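Local structure of Glyoxalase/bleomycin resistance protein/dioxygenase (Catenulispora acidiphila, 4G6X) at residues A[27-41]-A[74-87]. The protein belongs to the vicinal oxygen chelate (glyoxalase/bleomycin resistance) superfamily and may act as a dioxygenase. Sequence-based numbering, arbitrary orientation.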
loop_
_atom_site.group_PDB
_atom_site.type_symbol
_atom_site.label_atom_id
_atom_site.label_comp_id
_atom_site.label_asym_id
_atom_site.label_seq_id
_atom_site.Cartn_x
_atom_site.Cartn_y
_atom_site.Cartn_z
ATOM N N ILE A 27 2.538 -5.828 -8.360
ATOM C CA ILE A 27 2.383 -4.880 -7.252
ATOM C C ILE A 27 2.955 -3.509 -7.634
ATOM O O ILE A 27 4.082 -3.123 -7.273
ATOM C CB ILE A 27 3.032 -5.449 -5.990
ATOM C CG1 ILE A 27 2.566 -6.881 -5.722
ATOM C CG2 ILE A 27 2.732 -4.494 -4.832
ATOM C CD1 ILE A 27 3.236 -7.597 -4.570
ATOM N N HIS A 28 2.164 -2.754 -8.365
ATOM C CA HIS A 28 2.601 -1.549 -9.057
ATOM C C HIS A 28 2.222 -0.293 -8.289
ATOM O O HIS A 28 2.726 0.804 -8.599
ATOM C CB HIS A 28 2.008 -1.499 -10.466
ATOM C CG HIS A 28 0.530 -1.124 -10.475
ATOM N ND1 HIS A 28 -0.412 -1.847 -9.784
ATOM C CD2 HIS A 28 -0.135 -0.043 -11.033
ATOM C CE1 HIS A 28 -1.624 -1.278 -9.958
ATOM N NE2 HIS A 28 -1.463 -0.176 -10.715
ATOM N N LEU A 29 1.286 -0.414 -7.347
ATOM C CA LEU A 29 0.772 0.745 -6.658
ATOM C C LEU A 29 0.471 0.544 -5.162
ATOM O O LEU A 29 -0.057 -0.499 -4.738
ATOM C CB LEU A 29 -0.518 1.168 -7.316
ATOM C CG LEU A 29 -1.226 2.444 -6.927
ATOM C CD1 LEU A 29 -0.409 3.629 -7.429
ATOM C CD2 LEU A 29 -2.629 2.421 -7.529
ATOM N N THR A 30 0.792 1.562 -4.392
ATOM C CA THR A 30 0.400 1.612 -2.978
ATOM C C THR A 30 -0.100 3.013 -2.713
ATOM O O THR A 30 -0.036 3.863 -3.597
ATOM C CB THR A 30 1.538 1.204 -2.028
ATOM O OG1 THR A 30 1.049 0.999 -0.670
ATOM C CG2 THR A 30 2.659 2.219 -2.005
ATOM N N ASN A 31 -0.741 3.216 -1.561
ATOM C CA ASN A 31 -1.403 4.510 -1.299
ATOM C C ASN A 31 -1.254 4.976 0.114
ATOM O O ASN A 31 -1.118 4.155 1.044
ATOM C CB ASN A 31 -2.887 4.450 -1.651
ATOM C CG ASN A 31 -3.651 3.472 -0.790
ATOM O OD1 ASN A 31 -3.310 2.275 -0.756
ATOM N ND2 ASN A 31 -4.633 3.950 -0.051
ATOM N N VAL A 32 -1.231 6.286 0.281
ATOM C CA VAL A 32 -1.448 6.901 1.586
ATOM C C VAL A 32 -2.570 7.930 1.408
ATOM O O VAL A 32 -2.669 8.627 0.376
ATOM C CB VAL A 32 -0.150 7.576 2.084
ATOM C CG1 VAL A 32 -0.395 8.553 3.213
ATOM C CG2 VAL A 32 0.825 6.507 2.551
ATOM N N PHE A 33 -3.443 8.031 2.435
ATOM C CA PHE A 33 -4.477 9.013 2.458
ATOM C C PHE A 33 -3.991 10.278 3.101
ATOM O O PHE A 33 -3.595 10.258 4.273
ATOM C CB PHE A 33 -5.678 8.469 3.263
ATOM C CG PHE A 33 -6.396 7.282 2.599
ATOM C CD1 PHE A 33 -7.293 7.482 1.575
ATOM C CD2 PHE A 33 -6.234 6.022 3.065
ATOM C CE1 PHE A 33 -7.941 6.419 0.974
ATOM C CE2 PHE A 33 -6.866 4.916 2.458
ATOM C CZ PHE A 33 -7.741 5.135 1.430
ATOM N N VAL A 34 -4.002 11.354 2.332
ATOM C CA VAL A 34 -3.467 12.653 2.805
ATOM C C VAL A 34 -4.605 13.640 2.969
ATOM O O VAL A 34 -5.582 13.667 2.212
ATOM C CB VAL A 34 -2.388 13.207 1.860
ATOM C CG1 VAL A 34 -1.270 12.213 1.737
ATOM C CG2 VAL A 34 -2.933 13.506 0.466
ATOM N N ASP A 35 -4.472 14.501 3.961
ATOM C CA ASP A 35 -5.480 15.519 4.159
ATOM C C ASP A 35 -5.549 16.596 3.059
ATOM O O ASP A 35 -6.646 17.016 2.676
ATOM C CB ASP A 35 -5.324 16.135 5.534
ATOM C CG ASP A 35 -4.027 16.924 5.716
ATOM O OD1 ASP A 35 -3.043 16.654 4.960
ATOM O OD2 ASP A 35 -3.973 17.803 6.634
ATOM N N ASP A 36 -4.404 16.983 2.478
ATOM C CA ASP A 36 -4.309 18.104 1.543
ATOM C C ASP A 36 -3.254 17.680 0.528
ATOM O O ASP A 36 -2.092 17.482 0.898
ATOM C CB ASP A 36 -3.834 19.313 2.356
ATOM C CG ASP A 36 -3.609 20.570 1.529
ATOM O OD1 ASP A 36 -3.984 21.646 2.038
ATOM O OD2 ASP A 36 -2.985 20.553 0.441
ATOM N N GLN A 37 -3.670 17.456 -0.721
ATOM C CA GLN A 37 -2.680 16.969 -1.733
ATOM C C GLN A 37 -1.554 17.923 -2.038
ATOM O O GLN A 37 -0.498 17.421 -2.418
ATOM C CB GLN A 37 -3.326 16.544 -3.035
ATOM C CG GLN A 37 -4.270 15.390 -2.846
ATOM C CD GLN A 37 -4.921 14.936 -4.185
ATOM O OE1 GLN A 37 -5.744 15.663 -4.768
ATOM N NE2 GLN A 37 -4.524 13.755 -4.690
ATOM N N ALA A 38 -1.785 19.231 -2.017
ATOM C CA ALA A 38 -0.698 20.183 -2.235
ATOM C C ALA A 38 0.338 20.107 -1.132
ATOM O O ALA A 38 1.555 20.127 -1.371
ATOM C CB ALA A 38 -1.243 21.588 -2.420
ATOM N N LYS A 39 -0.113 20.064 0.126
ATOM C CA LYS A 39 0.820 19.839 1.223
ATOM C C LYS A 39 1.600 18.523 1.055
ATOM O O LYS A 39 2.843 18.456 1.255
ATOM C CB LYS A 39 0.097 19.848 2.588
ATOM C CG LYS A 39 0.990 19.566 3.780
ATOM C CD LYS A 39 0.345 19.838 5.153
ATOM C CE LYS A 39 -1.013 19.114 5.237
ATOM N NZ LYS A 39 -1.617 19.238 6.598
ATOM N N ALA A 40 0.880 17.468 0.670
ATOM C CA ALA A 40 1.504 16.163 0.523
ATOM C C ALA A 40 2.559 16.181 -0.594
ATOM O O ALA A 40 3.650 15.603 -0.403
ATOM C CB ALA A 40 0.445 15.115 0.216
ATOM N N GLU A 41 2.220 16.804 -1.716
ATOM C CA GLU A 41 3.206 16.899 -2.809
ATOM C C GLU A 41 4.495 17.552 -2.306
ATOM O O GLU A 41 5.608 17.044 -2.542
ATOM C CB GLU A 41 2.672 17.688 -3.986
ATOM C CG GLU A 41 3.702 17.670 -5.112
ATOM C CD GLU A 41 3.280 18.399 -6.363
ATOM O OE1 GLU A 41 2.153 18.898 -6.435
ATOM O OE2 GLU A 41 4.127 18.491 -7.278
ATOM N N GLY A 74 9.344 1.887 -11.135
ATOM C CA GLY A 74 8.870 0.846 -10.243
ATOM C C GLY A 74 7.540 1.233 -9.600
ATOM O O GLY A 74 6.746 1.942 -10.193
ATOM N N THR A 75 7.324 0.746 -8.385
ATOM C CA THR A 75 6.064 0.912 -7.694
ATOM C C THR A 75 5.834 2.378 -7.464
ATOM O O THR A 75 6.785 3.105 -7.187
ATOM C CB THR A 75 6.109 0.115 -6.391
ATOM O OG1 THR A 75 6.419 -1.271 -6.719
ATOM C CG2 THR A 75 4.816 0.218 -5.623
ATOM N N GLN A 76 4.584 2.801 -7.617
ATOM C CA GLN A 76 4.171 4.181 -7.421
ATOM C C GLN A 76 3.383 4.307 -6.111
ATOM O O GLN A 76 2.766 3.344 -5.683
ATOM C CB GLN A 76 3.260 4.623 -8.556
ATOM C CG GLN A 76 4.003 4.809 -9.852
ATOM C CD GLN A 76 3.078 5.135 -11.019
ATOM O OE1 GLN A 76 2.098 5.887 -10.885
ATOM N NE2 GLN A 76 3.440 4.638 -12.194
ATOM N N LEU A 77 3.536 5.442 -5.445
ATOM C CA LEU A 77 2.764 5.796 -4.253
ATOM C C LEU A 77 1.753 6.865 -4.630
ATOM O O LEU A 77 2.080 8.007 -5.023
ATOM C CB LEU A 77 3.703 6.317 -3.136
ATOM C CG LEU A 77 3.108 7.019 -1.902
ATOM C CD1 LEU A 77 2.373 5.963 -1.088
ATOM C CD2 LEU A 77 4.220 7.718 -1.110
ATOM N N LEU A 78 0.465 6.553 -4.378
ATOM C CA LEU A 78 -0.635 7.444 -4.664
ATOM C C LEU A 78 -0.904 8.253 -3.401
ATOM O O LEU A 78 -1.003 7.648 -2.338
ATOM C CB LEU A 78 -1.910 6.609 -4.973
ATOM C CG LEU A 78 -3.198 7.385 -5.250
ATOM C CD1 LEU A 78 -3.111 8.119 -6.577
ATOM C CD2 LEU A 78 -4.363 6.385 -5.209
ATOM N N LEU A 79 -0.916 9.568 -3.542
ATOM C CA LEU A 79 -1.171 10.499 -2.450
ATOM C C LEU A 79 -2.618 10.906 -2.577
ATOM O O LEU A 79 -2.955 11.836 -3.299
ATOM C CB LEU A 79 -0.197 11.666 -2.517
ATOM C CG LEU A 79 1.281 11.284 -2.484
ATOM C CD1 LEU A 79 2.118 12.542 -2.673
ATOM C CD2 LEU A 79 1.651 10.507 -1.234
ATOM N N GLU A 80 -3.510 10.128 -1.964
ATOM C CA GLU A 80 -4.933 10.326 -2.291
ATOM C C GLU A 80 -5.733 11.049 -1.236
ATOM O O GLU A 80 -5.355 11.005 -0.065
ATOM C CB GLU A 80 -5.621 9.046 -2.719
ATOM C CG GLU A 80 -5.848 8.088 -1.658
ATOM C CD GLU A 80 -6.594 6.806 -2.117
ATOM O OE1 GLU A 80 -7.780 6.793 -2.527
ATOM O OE2 GLU A 80 -5.939 5.777 -1.988
ATOM N N PRO A 81 -6.791 11.752 -1.666
ATOM C CA PRO A 81 -7.567 12.551 -0.719
ATOM C C PRO A 81 -8.219 11.711 0.362
ATOM O O PRO A 81 -8.500 10.512 0.187
ATOM C CB PRO A 81 -8.635 13.237 -1.588
ATOM C CG PRO A 81 -8.127 13.160 -2.973
ATOM C CD PRO A 81 -7.276 11.920 -3.050
ATOM N N SER A 82 -8.486 12.357 1.490
ATOM C CA SER A 82 -9.108 11.713 2.671
ATOM C C SER A 82 -10.554 12.138 2.840
ATOM O O SER A 82 -11.012 12.203 3.963
ATOM C CB SER A 82 -8.308 12.080 3.945
ATOM O OG SER A 82 -6.928 11.637 3.811
ATOM N N SER A 83 -11.271 12.396 1.756
ATOM C CA SER A 83 -12.603 12.996 1.861
ATOM C C SER A 83 -13.674 11.977 2.153
ATOM O O SER A 83 -14.716 12.372 2.708
ATOM C CB SER A 83 -12.974 13.766 0.594
ATOM O OG SER A 83 -12.637 12.964 -0.504
ATOM N N HIS A 84 -13.456 10.698 1.875
ATOM C CA HIS A 84 -14.420 9.675 2.257
ATOM C C HIS A 84 -14.618 9.643 3.736
ATOM O O HIS A 84 -13.668 9.685 4.468
ATOM C CB HIS A 84 -14.015 8.307 1.764
ATOM C CG HIS A 84 -15.051 7.243 2.011
ATOM N ND1 HIS A 84 -15.220 6.674 3.184
ATOM C CD2 HIS A 84 -15.989 6.685 1.181
ATOM C CE1 HIS A 84 -16.199 5.794 3.113
ATOM N NE2 HIS A 84 -16.674 5.808 1.897
ATOM N N ALA A 85 -15.861 9.568 4.199
ATOM C CA ALA A 85 -16.183 9.721 5.638
ATOM C C ALA A 85 -15.474 8.759 6.587
ATOM O O ALA A 85 -15.164 9.110 7.719
ATOM C CB ALA A 85 -17.719 9.620 5.839
ATOM N N ALA A 86 -15.109 7.567 6.102
ATOM C CA ALA A 86 -14.444 6.592 6.959
ATOM C C ALA A 86 -12.928 6.742 7.105
ATOM O O ALA A 86 -12.332 6.176 8.002
ATOM C CB ALA A 86 -14.764 5.194 6.446
ATOM N N VAL A 87 -12.348 7.556 6.245
ATOM C CA VAL A 87 -10.890 7.685 6.169
ATOM C C VAL A 87 -10.271 8.396 7.370
ATOM O O VAL A 87 -9.408 7.836 8.030
ATOM C CB VAL A 87 -10.449 8.304 4.828
ATOM C CG1 VAL A 87 -8.957 8.566 4.853
ATOM C CG2 VAL A 87 -10.725 7.325 3.690
HETATM O O HOH W 1 4.015 1.314 -11.024
HETATM O O HOH W 2 -8.656 15.146 1.774
#
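Strands 29-34 and 76-81 run parallel, with Leu29 beside Gln76 and Phe33 beside Glu80. Six backbone hydrogen bonds join them, from Gln76 N to His28 O at the start to Val34 N to Glu80 O at the end. At that first rung, water 1 also donates to His28 O and to Gly74 O.

Glu80 carries the polar contact on the face it shares with Leu29, Asn31 and Phe33. Its CG lies between backbone N and carbonyl carbon (chi1 72°), and the carboxylate runs alongside the Phe33 ring. The two planes are 32° apart, and Glu80 CD is 3.4 Å from Phe33 CE1. Glu80 OE2 also takes a weak, bent hydrogen bond from Asn31 ND2 (3.0 Å).

The Phe33 ring has Val87 CG2 over one face in a CH-pi contact, 4.2 Å from the centroid. Pro81 O lies at its edge, 3.5 Å from Phe33 CD1. On the other face of the sheet, Leu77 CD1 packs between Thr30 CG2 and Val32 CG2. Ala40 CB of the helix reaches Leu79 CD1 at 4.2 Å.

Gln37 ties that helix to the strand end. Its NE2 donates to Leu79 O (2.8 Å, 166° at the hydrogen), which lies close to the amide plane. A second NE2 bond, to Arg62 O, helps fix the rotation of the amide. Ser82 OG makes a weak bond to Val34 O.

The contact pairs the first and last strands of a βαβββ unit, as in the vicinal oxygen chelate fold. Strand 29-34 is an outer strand of the sheet within this chain. Strand 76-81 pairs antiparallel with strand 61-67 on the side away from 29-34. Tyr44 of helix 37-46 packs on Val32, Leu77 and Leu79, and Thr30 OG1 bonds Thr30 OG1 of the second subunit.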